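Local coordinates for protein thiosulfate sulfurtransferase (Pseudomonas aeruginosa, PDB 1YT8) that probably transfers sulfur from thiosulfate to cyanide, as a thiosulfate sulfurtransferase built from four rhodanese-like domains in one chain, at residues R21-L26 / R321-V326; S49-E54 / Q81-L86; R58-D63 / D280-L285; L325-D330 / W347-L352. One frame throughout, in Å; residues are numbered along the deposited sequence.

In the fold
Contacts 1 and 3 join the same two rhodanese-like domains, bringing the segments that lead into strands 25-28, 324-328 and 283-287 and the loop after helix 51-58 together in a partly buried seam; their centres lie about 8 Å apart, and E23 of contact 1 reaches R61 and T282 of contact 3. Polar groups dominate there: backbone bonds, waters and arginines. Contacts 2 and 4 are each internal to one domain and more deeply buried. Contact 4 pairs strand 324-328, which contact 1 enters at its start, with its parallel neighbour 348-352, whereas contact 2 packs two helices through leucines and stands about 28 Å from contact 4, centre to centre.

Contact 1: R21-L26 / R321-V326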
# COMPACT_ATOMS: atom_id res chain seq x y z
N ARG A 21 -7.95 21.15 -6.64
CA ARG A 21 -6.71 20.51 -6.22
C ARG A 21 -6.20 21.02 -4.87
O ARG A 21 -5.00 21.18 -4.67
CB ARG A 21 -5.66 20.65 -7.31
CG ARG A 21 -6.12 19.98 -8.59
CD ARG A 21 -5.20 20.19 -9.76
NE ARG A 21 -5.86 19.72 -10.98
CZ ARG A 21 -5.32 19.80 -12.19
NH1 ARG A 21 -4.11 20.32 -12.35
NH2 ARG A 21 -5.99 19.35 -13.25
N ARG A 22 -7.14 21.27 -3.96
CA ARG A 22 -6.80 21.71 -2.61
C ARG A 22 -6.57 20.44 -1.79
O ARG A 22 -7.28 19.45 -1.97
CB ARG A 22 -7.94 22.52 -1.99
CG ARG A 22 -8.25 23.84 -2.68
CD ARG A 22 -9.20 24.70 -1.83
NE ARG A 22 -10.55 24.14 -1.73
CZ ARG A 22 -11.53 24.38 -2.60
NH1 ARG A 22 -11.32 25.18 -3.63
NH2 ARG A 22 -12.73 23.83 -2.42
N GLU A 23 -5.60 20.47 -0.89
CA GLU A 23 -5.31 19.30 -0.07
C GLU A 23 -6.51 18.83 0.74
O GLU A 23 -7.25 19.63 1.31
CB GLU A 23 -4.15 19.57 0.88
CG GLU A 23 -2.83 19.84 0.19
CD GLU A 23 -1.66 19.80 1.14
OE1 GLU A 23 -1.89 19.60 2.36
OE2 GLU A 23 -0.51 19.95 0.68
N LEU A 24 -6.70 17.51 0.77
CA LEU A 24 -7.79 16.91 1.52
C LEU A 24 -7.47 15.44 1.78
O LEU A 24 -6.71 14.81 1.04
CB LEU A 24 -9.11 17.02 0.75
CG LEU A 24 -9.26 16.25 -0.57
CD1 LEU A 24 -9.67 14.80 -0.29
CD2 LEU A 24 -10.32 16.92 -1.42
N ALA A 25 -8.06 14.91 2.85
CA ALA A 25 -7.89 13.51 3.19
C ALA A 25 -9.29 12.95 3.40
O ALA A 25 -9.97 13.32 4.36
CB ALA A 25 -7.05 13.37 4.47
N LEU A 26 -9.72 12.09 2.48
CA LEU A 26 -11.03 11.45 2.56
C LEU A 26 -10.75 10.04 3.06
O LEU A 26 -10.26 9.20 2.31
CB LEU A 26 -11.67 11.40 1.17
CG LEU A 26 -13.03 10.71 1.04
CD1 LEU A 26 -14.05 11.39 1.94
CD2 LEU A 26 -13.48 10.75 -0.41
N ARG A 321 -4.79 13.81 -0.97
CA ARG A 321 -4.85 14.15 -2.39
C ARG A 321 -4.59 15.65 -2.49
O ARG A 321 -5.21 16.44 -1.78
CB ARG A 321 -6.24 13.81 -2.96
CG ARG A 321 -6.36 13.98 -4.47
CD ARG A 321 -5.35 13.14 -5.23
NE ARG A 321 -5.62 13.16 -6.67
CZ ARG A 321 -4.77 12.79 -7.61
NH1 ARG A 321 -3.55 12.36 -7.29
NH2 ARG A 321 -5.13 12.84 -8.89
N GLY A 322 -3.66 16.04 -3.36
CA GLY A 322 -3.33 17.44 -3.49
C GLY A 322 -2.00 17.76 -2.81
O GLY A 322 -1.47 18.86 -2.95
N ALA A 323 -1.48 16.79 -2.06
CA ALA A 323 -0.21 16.94 -1.36
C ALA A 323 0.97 17.01 -2.32
O ALA A 323 0.80 16.86 -3.53
CB ALA A 323 0.00 15.79 -0.38
N ARG A 324 2.15 17.20 -1.75
CA ARG A 324 3.41 17.35 -2.47
C ARG A 324 4.34 16.16 -2.18
O ARG A 324 4.45 15.75 -1.02
CB ARG A 324 4.06 18.65 -1.99
CG ARG A 324 4.83 19.43 -2.99
CD ARG A 324 4.79 20.92 -2.65
NE ARG A 324 5.15 21.26 -1.27
CZ ARG A 324 5.32 22.51 -0.84
NH1 ARG A 324 5.15 23.52 -1.69
NH2 ARG A 324 5.66 22.77 0.41
N LEU A 325 5.00 15.62 -3.20
CA LEU A 325 5.92 14.49 -3.03
C LEU A 325 7.35 14.82 -3.48
O LEU A 325 7.55 15.45 -4.51
CB LEU A 325 5.44 13.27 -3.82
CG LEU A 325 4.29 12.40 -3.30
CD1 LEU A 325 3.04 13.22 -3.07
CD2 LEU A 325 4.03 11.29 -4.30
N VAL A 326 8.33 14.38 -2.70
CA VAL A 326 9.74 14.59 -3.04
C VAL A 326 10.40 13.21 -3.06
O VAL A 326 10.42 12.52 -2.04
CB VAL A 326 10.46 15.48 -2.01
CG1 VAL A 326 11.93 15.61 -2.36
CG2 VAL A 326 9.81 16.85 -1.98
O HOH W 1 -2.55 21.25 -4.07
O HOH W 2 -7.21 17.41 -3.93
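A single antiparallel beta bridge, L24 with R321, joins two rhodanese-like domains at the turns leading into parallel strands 25-28 and 324-328. L24 N gives R321 O a hydrogen bond of 3.1 Å, and the return bond from R321 N to L24 O, 3.0 Å long, is weak because its N-H points well off the acceptor. R321 O also receives a CA-H contact from E23 CA at 3.3 Å, nearly straight at 157°. Just before the bridge, R21 is the positive-phi residue of the Schellman motif that ends helix 11-20, and the chain then runs close to G322. This glycine, without a side chain, lets the two backbones come close: G322 CA lies 4.4 Å from E23 CA. E23 lays its extended chain past this glycine. Its CG turns away from the carbonyl carbon (chi1 -64°) and comes 3.6 Å from G322 O, while OE2 ends 3.6 Å from A323 CA. The carboxylate is gripped from beyond these turns, by salt bridges from R61 and R281 and a hydrogen bond from T282 N, which probably balance its buried charge. The R321 side chain leads away from the bridge, making a cation-pi contact with W347 and bonding M345 O. Two waters complete the seam: one donates to R22 O and, weakly, to R321 O, and the other joins the turns by donating to both R21 O and G322 O, the latter at 2.9 Å.

Contact 2: S49-E54 / Q81-L86; sequences SRLELE and QRLHDL. Unlike the reference sequence in segment 81-86: H84 (reference Leu).
Apolar helix-to-helix packing, with a charged and hydrated margin, joins the start of helix 51-58 to the end of helix 75-85 within the first rhodanese-like domain. L51 and L83 form the apolar part, their side chains crossing at about a right angle. L51 CD1 meets L83 CD2 at 4.0 Å, and L51 CD2 rests 4.1 Å from L83 CG. The L51 branch reaches across because its CG stands opposite the backbone N (chi1 178°), on a CB already directed at helix 75-85. Behind L83 lie I66 and V68 of strand 66-69, so this leucine fills the layer between helix and sheet. One turn on, L86 approaches E52 through methyl CD1, which touches the aliphatic CG of E52 at 4.0 Å. The E52 chain bends at chi2 (96°), turning its carboxylate toward R82, which it crosses at an oblique angle, with OE2 3.8 Å from R82 CD. From the guanidinium the same oxygen is too far and too much out of plane for a salt bridge: OE2 and R82 NH1 are 4.4 Å apart, with no N-H aimed at the oxygen. Instead a water bridges the pair, accepting from R82 NH1 at 2.7 Å in the guanidinium plane and donating to E52 OE1 at 3.0 Å. Each charge has its direct partner in the region of another domain, E52 with R417 and R82 with E449 of helix 441-454. The direct contact is thus mainly apolar, leucine methyls and the aliphatic part of E52, while the opposite charges are linked through water and spend their salt bridges outside the pair.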
# COMPACT_ATOMS: atom_id res chain seq x y z
N SER A 49 -9.61 0.73 13.42
CA SER A 49 -8.79 -0.22 14.18
C SER A 49 -7.31 0.14 14.29
O SER A 49 -6.67 -0.17 15.30
CB SER A 49 -8.94 -1.62 13.60
OG SER A 49 -10.24 -2.13 13.81
N ARG A 50 -6.75 0.77 13.25
CA ARG A 50 -5.34 1.14 13.28
C ARG A 50 -5.09 2.62 12.96
O ARG A 50 -4.00 3.01 12.55
CB ARG A 50 -4.53 0.25 12.33
CG ARG A 50 -4.99 0.23 10.87
CD ARG A 50 -4.01 -0.60 10.03
NE ARG A 50 -4.36 -0.68 8.61
CZ ARG A 50 -5.26 -1.52 8.10
NH1 ARG A 50 -5.92 -2.36 8.88
NH2 ARG A 50 -5.48 -1.54 6.79
N LEU A 51 -6.12 3.44 13.17
CA LEU A 51 -6.05 4.87 12.92
C LEU A 51 -4.82 5.55 13.54
O LEU A 51 -4.06 6.23 12.85
CB LEU A 51 -7.32 5.55 13.44
CG LEU A 51 -7.46 7.07 13.31
CD1 LEU A 51 -7.53 7.47 11.85
CD2 LEU A 51 -8.71 7.54 14.04
N GLU A 52 -4.62 5.36 14.84
CA GLU A 52 -3.50 5.98 15.54
C GLU A 52 -2.11 5.56 15.08
O GLU A 52 -1.15 6.31 15.24
CB GLU A 52 -3.62 5.74 17.05
CG GLU A 52 -4.88 6.31 17.67
CD GLU A 52 -6.00 5.28 17.80
OE1 GLU A 52 -6.10 4.39 16.93
OE2 GLU A 52 -6.77 5.38 18.77
N LEU A 53 -2.00 4.37 14.51
CA LEU A 53 -0.72 3.85 14.06
C LEU A 53 -0.22 4.43 12.73
O LEU A 53 0.97 4.38 12.44
CB LEU A 53 -0.78 2.33 13.94
CG LEU A 53 -1.17 1.50 15.17
CD1 LEU A 53 -1.27 0.03 14.77
CD2 LEU A 53 -0.14 1.68 16.26
N GLU A 54 -1.13 4.98 11.93
CA GLU A 54 -0.74 5.49 10.62
C GLU A 54 -1.10 6.94 10.30
O GLU A 54 -0.53 7.52 9.38
CB GLU A 54 -1.34 4.61 9.53
CG GLU A 54 -0.89 3.16 9.57
CD GLU A 54 -1.51 2.32 8.46
OE1 GLU A 54 -2.20 2.88 7.59
OE2 GLU A 54 -1.29 1.09 8.46
N GLN A 81 -13.68 11.92 16.59
CA GLN A 81 -13.34 12.33 17.94
C GLN A 81 -11.89 12.03 18.28
O GLN A 81 -11.19 12.86 18.86
CB GLN A 81 -14.25 11.63 18.96
CG GLN A 81 -14.01 12.05 20.40
CD GLN A 81 -14.27 13.53 20.63
OE1 GLN A 81 -15.34 14.04 20.29
NE2 GLN A 81 -13.30 14.23 21.20
N ARG A 82 -11.43 10.83 17.94
CA ARG A 82 -10.06 10.46 18.23
C ARG A 82 -9.10 11.35 17.48
O ARG A 82 -8.04 11.69 17.99
CB ARG A 82 -9.84 8.99 17.89
CG ARG A 82 -10.53 8.08 18.89
CD ARG A 82 -10.41 6.61 18.56
NE ARG A 82 -11.10 5.80 19.55
CZ ARG A 82 -11.31 4.49 19.46
NH1 ARG A 82 -10.87 3.82 18.40
NH2 ARG A 82 -11.96 3.86 20.42
N LEU A 83 -9.47 11.74 16.27
CA LEU A 83 -8.61 12.62 15.49
C LEU A 83 -8.55 13.99 16.16
O LEU A 83 -7.50 14.61 16.23
CB LEU A 83 -9.13 12.76 14.06
CG LEU A 83 -8.94 11.52 13.17
CD1 LEU A 83 -9.78 11.64 11.90
CD2 LEU A 83 -7.47 11.39 12.83
N HIS A 84 -9.67 14.47 16.68
CA HIS A 84 -9.65 15.75 17.35
C HIS A 84 -8.72 15.70 18.55
O HIS A 84 -7.90 16.59 18.78
CB HIS A 84 -11.06 16.14 17.78
CG HIS A 84 -11.11 17.40 18.60
ND1 HIS A 84 -11.15 18.66 18.03
CD2 HIS A 84 -10.98 17.61 19.94
CE1 HIS A 84 -11.04 19.58 18.97
NE2 HIS A 84 -10.93 18.97 20.14
N ASP A 85 -8.85 14.63 19.32
CA ASP A 85 -8.01 14.42 20.50
C ASP A 85 -6.52 14.21 20.16
O ASP A 85 -5.65 14.41 21.00
CB ASP A 85 -8.55 13.25 21.31
CG ASP A 85 -9.94 13.53 21.85
OD1 ASP A 85 -10.20 14.67 22.29
OD2 ASP A 85 -10.79 12.62 21.85
N LEU A 86 -6.24 13.82 18.92
CA LEU A 86 -4.86 13.63 18.49
C LEU A 86 -4.25 14.94 18.00
O LEU A 86 -3.07 15.01 17.67
CB LEU A 86 -4.75 12.57 17.39
CG LEU A 86 -4.98 11.12 17.86
CD1 LEU A 86 -4.98 10.19 16.67
CD2 LEU A 86 -3.89 10.73 18.85
O HOH W 3 -9.05 4.39 16.47

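Contact 3: R58-D63 / D280-L285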
# COMPACT_ATOMS: atom_id res chain seq x y z
N ARG A 58 0.40 9.30 7.23
CA ARG A 58 -0.43 9.49 6.04
C ARG A 58 -1.07 10.88 5.93
O ARG A 58 -1.38 11.34 4.84
CB ARG A 58 -1.49 8.39 5.98
CG ARG A 58 -0.88 7.00 5.92
CD ARG A 58 -1.91 5.89 5.97
NE ARG A 58 -2.72 5.82 4.76
CZ ARG A 58 -3.66 4.91 4.56
NH1 ARG A 58 -3.90 4.00 5.49
NH2 ARG A 58 -4.37 4.91 3.43
N VAL A 59 -1.27 11.53 7.07
CA VAL A 59 -1.86 12.87 7.10
C VAL A 59 -1.07 13.67 8.15
O VAL A 59 -1.59 13.98 9.22
CB VAL A 59 -3.36 12.84 7.50
CG1 VAL A 59 -3.97 14.23 7.35
CG2 VAL A 59 -4.12 11.84 6.63
N PRO A 60 0.19 14.01 7.84
CA PRO A 60 1.06 14.76 8.75
C PRO A 60 0.63 16.17 9.14
O PRO A 60 0.85 16.59 10.28
CB PRO A 60 2.41 14.74 8.03
CG PRO A 60 2.01 14.75 6.59
CD PRO A 60 0.88 13.74 6.57
N ARG A 61 0.02 16.90 8.21
CA ARG A 61 -0.43 18.27 8.49
C ARG A 61 -1.65 18.24 9.40
O ARG A 61 -2.73 17.81 8.98
CB ARG A 61 -0.79 19.00 7.20
CG ARG A 61 0.12 20.16 6.84
CD ARG A 61 -0.70 21.34 6.33
NE ARG A 61 -1.65 20.93 5.29
CZ ARG A 61 -2.67 21.68 4.88
NH1 ARG A 61 -2.87 22.87 5.43
NH2 ARG A 61 -3.48 21.24 3.94
N ARG A 62 -1.49 18.71 10.63
CA ARG A 62 -2.58 18.68 11.60
C ARG A 62 -3.82 19.48 11.20
O ARG A 62 -4.91 19.20 11.69
CB ARG A 62 -2.08 19.15 12.97
CG ARG A 62 -0.95 18.29 13.54
CD ARG A 62 -1.37 16.84 13.75
NE ARG A 62 -0.39 16.08 14.54
CZ ARG A 62 0.74 15.56 14.06
NH1 ARG A 62 1.05 15.69 12.78
NH2 ARG A 62 1.55 14.90 14.88
N ASP A 63 -3.67 20.46 10.32
CA ASP A 63 -4.82 21.25 9.90
C ASP A 63 -5.32 20.89 8.49
O ASP A 63 -5.98 21.69 7.83
CB ASP A 63 -4.52 22.76 10.01
CG ASP A 63 -3.54 23.25 8.96
OD1 ASP A 63 -2.64 22.47 8.56
OD2 ASP A 63 -3.66 24.42 8.54
N ASP A 280 1.46 25.26 5.18
CA ASP A 280 0.17 25.21 4.50
C ASP A 280 0.12 24.03 3.53
O ASP A 280 -0.90 23.79 2.89
CB ASP A 280 -0.08 26.52 3.75
CG ASP A 280 0.94 26.77 2.66
OD1 ASP A 280 2.15 26.64 2.94
OD2 ASP A 280 0.54 27.10 1.52
N ARG A 281 1.23 23.30 3.40
CA ARG A 281 1.28 22.16 2.49
C ARG A 281 1.82 20.90 3.15
O ARG A 281 2.56 20.95 4.12
CB ARG A 281 2.16 22.48 1.27
CG ARG A 281 1.62 23.55 0.32
CD ARG A 281 0.27 23.16 -0.28
NE ARG A 281 0.33 21.94 -1.08
CZ ARG A 281 0.93 21.83 -2.26
NH1 ARG A 281 1.56 22.87 -2.79
NH2 ARG A 281 0.90 20.67 -2.91
N THR A 282 1.41 19.76 2.60
CA THR A 282 1.85 18.45 3.06
C THR A 282 2.96 18.01 2.11
O THR A 282 2.74 17.97 0.90
CB THR A 282 0.71 17.41 2.99
OG1 THR A 282 -0.34 17.78 3.89
CG2 THR A 282 1.24 16.03 3.36
N THR A 283 4.13 17.69 2.65
CA THR A 283 5.25 17.26 1.82
C THR A 283 5.76 15.90 2.28
O THR A 283 6.26 15.76 3.40
CB THR A 283 6.41 18.28 1.89
OG1 THR A 283 5.95 19.56 1.44
CG2 THR A 283 7.58 17.84 1.02
N TYR A 284 5.63 14.89 1.42
CA TYR A 284 6.08 13.54 1.73
C TYR A 284 7.47 13.33 1.14
O TYR A 284 7.67 13.49 -0.06
CB TYR A 284 5.14 12.50 1.11
CG TYR A 284 3.70 12.53 1.56
CD1 TYR A 284 3.32 12.02 2.80
CD2 TYR A 284 2.70 13.00 0.71
CE1 TYR A 284 1.97 11.99 3.19
CE2 TYR A 284 1.35 12.98 1.09
CZ TYR A 284 1.00 12.47 2.33
OH TYR A 284 -0.32 12.44 2.70
N LEU A 285 8.44 12.97 1.98
CA LEU A 285 9.80 12.70 1.53
C LEU A 285 9.90 11.18 1.39
O LEU A 285 9.91 10.47 2.39
CB LEU A 285 10.81 13.21 2.56
CG LEU A 285 12.30 13.02 2.23
CD1 LEU A 285 12.63 13.71 0.91
CD2 LEU A 285 13.14 13.58 3.36
O HOH W 4 -1.30 16.15 5.81
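R61 and T282, with Y284 and P60 close by, carry an interdomain contact in which the loop between helix 51-58 and strand 66-69 of one rhodanese-like domain lies against the start of strand 283-287 of another. R61 buries the most surface. Its chain bends at chi2 and chi3, so that the guanidinium comes to lie beneath the carbonyl of D280: D280 O sits 3.3 Å above its plane, over the centre of the group, and no N-H is directed at it. On the way, R61 CG passes R281 O at 3.7 Å, and T282 OG1 lies at the guanidinium edge. The charged end is held by two carboxylates: R61 NH1 makes a salt bridge of 3.2 Å to D63 OD1 in its own loop, and NH2 is taken by E23. T282 splits its two branches. Its methyl CG2, anti to the backbone N, packs on P60, whose CG is 3.6 Å away, and it also covers the rim of one face of the Y284 ring. The hydroxyl turns the other way and accepts a hydrogen bond from a water at 2.7 Å; that water in turn accepts from R61 N, tying the loop backbone to the residue just before strand 283-287. P60 CD finishes the apolar patch 4.0 Å from Y284 CE1, meeting the ring obliquely. At the far end, beyond the proline, the tyrosine hydroxyl donates to the last helical turn: Y284 OH reaches R58 O at 2.6 Å, from 37° out of the carbonyl plane.

Contact 4: L325-D330 / W347-L352; sequences LVLVDD and WQVAVL
L325, V326 and L327 pair with V349, A350 and V351 in parallel register, the two strands of a beta-alpha-beta unit whose connection is helix 334-344. Four backbone hydrogen bonds zip them together. L325 N gives to Q348 O at 3.0 Å, and L325 O receives A350 N at 2.8 Å. L327 likewise uses both its polar atoms on this side: its N reaches A350 O at 2.9 Å, and its O takes L352 N at 3.1 Å. V326 instead turns its N and O to strand 283-287, bonding Y284 and L286, while V349 bonds E265 of strand 265-267. Where the strands part, a water continues the ladder, donating to L327 O and to L352 O and accepting weakly from D329 N. On the face of L325 and L327, V349 CG2 lies 4.1 Å from L327 CG, and L325 CD1 touches W347 CE3 at 3.6 Å; the helix covers this side through L342, S338 and A339. V326 CG1 meets L352 CB on the other face, at 4.1 Å, beneath helix 269-277. Strand 324-328 thus spends its peptide groups on both its neighbours, 348-352 and 283-287, in turn, so its backbone polarity is largely met within the sheet while aliphatic side chains fill both faces.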
# COMPACT_ATOMS: atom_id res chain seq x y z
N LEU A 325 5.00 15.62 -3.20
CA LEU A 325 5.92 14.49 -3.03
C LEU A 325 7.35 14.82 -3.48
O LEU A 325 7.55 15.45 -4.51
CB LEU A 325 5.44 13.27 -3.82
CG LEU A 325 4.29 12.40 -3.30
CD1 LEU A 325 3.04 13.22 -3.07
CD2 LEU A 325 4.03 11.29 -4.30
N VAL A 326 8.33 14.38 -2.70
CA VAL A 326 9.74 14.59 -3.04
C VAL A 326 10.40 13.21 -3.06
O VAL A 326 10.42 12.52 -2.04
CB VAL A 326 10.46 15.48 -2.01
CG1 VAL A 326 11.93 15.61 -2.36
CG2 VAL A 326 9.81 16.85 -1.98
N LEU A 327 10.93 12.81 -4.20
CA LEU A 327 11.52 11.48 -4.32
C LEU A 327 13.04 11.41 -4.25
O LEU A 327 13.75 12.23 -4.85
CB LEU A 327 11.03 10.81 -5.61
CG LEU A 327 9.52 10.76 -5.82
CD1 LEU A 327 9.20 9.82 -6.98
CD2 LEU A 327 8.82 10.28 -4.54
N VAL A 328 13.52 10.39 -3.54
CA VAL A 328 14.95 10.16 -3.33
C VAL A 328 15.48 8.86 -3.95
O VAL A 328 14.85 7.82 -3.86
CB VAL A 328 15.28 10.11 -1.82
CG1 VAL A 328 16.77 9.86 -1.61
CG2 VAL A 328 14.84 11.40 -1.14
N ASP A 329 16.64 8.96 -4.58
CA ASP A 329 17.34 7.79 -5.12
C ASP A 329 18.81 8.20 -5.23
O ASP A 329 19.13 9.38 -5.06
CB ASP A 329 16.77 7.32 -6.48
CG ASP A 329 17.30 8.10 -7.68
OD1 ASP A 329 18.38 8.72 -7.60
OD2 ASP A 329 16.63 8.06 -8.73
N ASP A 330 19.69 7.24 -5.49
CA ASP A 330 21.11 7.53 -5.60
C ASP A 330 21.66 7.05 -6.94
O ASP A 330 22.84 6.73 -7.06
CB ASP A 330 21.88 6.84 -4.47
CG ASP A 330 21.62 5.33 -4.41
OD1 ASP A 330 21.04 4.78 -5.37
OD2 ASP A 330 22.00 4.69 -3.41
N TRP A 347 -0.12 14.29 -9.47
CA TRP A 347 0.57 14.73 -8.27
C TRP A 347 1.61 15.81 -8.53
O TRP A 347 2.25 15.84 -9.59
CB TRP A 347 1.29 13.56 -7.59
CG TRP A 347 0.39 12.52 -7.01
CD1 TRP A 347 -0.03 11.37 -7.62
CD2 TRP A 347 -0.24 12.56 -5.73
NE1 TRP A 347 -0.88 10.68 -6.78
CE2 TRP A 347 -1.03 11.39 -5.62
CE3 TRP A 347 -0.21 13.47 -4.66
CZ2 TRP A 347 -1.79 11.11 -4.48
CZ3 TRP A 347 -0.97 13.18 -3.52
CH2 TRP A 347 -1.74 12.01 -3.44
N GLN A 348 1.78 16.71 -7.56
CA GLN A 348 2.82 17.72 -7.65
C GLN A 348 3.98 16.92 -7.08
O GLN A 348 3.95 16.51 -5.91
CB GLN A 348 2.52 18.93 -6.77
CG GLN A 348 3.74 19.82 -6.56
CD GLN A 348 3.39 21.17 -5.96
OE1 GLN A 348 2.46 21.30 -5.17
NE2 GLN A 348 4.15 22.20 -6.33
N VAL A 349 4.99 16.69 -7.89
CA VAL A 349 6.12 15.89 -7.45
C VAL A 349 7.46 16.45 -7.91
O VAL A 349 7.58 17.02 -9.00
CB VAL A 349 5.97 14.44 -7.98
CG1 VAL A 349 5.86 14.44 -9.49
CG2 VAL A 349 7.15 13.58 -7.52
N ALA A 350 8.46 16.29 -7.05
CA ALA A 350 9.80 16.76 -7.34
C ALA A 350 10.80 15.66 -7.05
O ALA A 350 10.54 14.76 -6.25
CB ALA A 350 10.11 17.98 -6.47
N VAL A 351 11.95 15.71 -7.72
CA VAL A 351 13.02 14.76 -7.50
C VAL A 351 14.14 15.56 -6.83
O VAL A 351 14.45 16.67 -7.25
CB VAL A 351 13.54 14.16 -8.83
CG1 VAL A 351 14.81 13.36 -8.59
CG2 VAL A 351 12.47 13.26 -9.44
N LEU A 352 14.72 15.00 -5.77
CA LEU A 352 15.77 15.68 -5.02
C LEU A 352 17.14 15.51 -5.68
O LEU A 352 17.68 14.40 -5.74
CB LEU A 352 15.80 15.15 -3.59
CG LEU A 352 16.55 15.94 -2.52
CD1 LEU A 352 16.12 17.40 -2.56
CD2 LEU A 352 16.28 15.33 -1.15
O HOH W 5 16.46 11.86 -5.78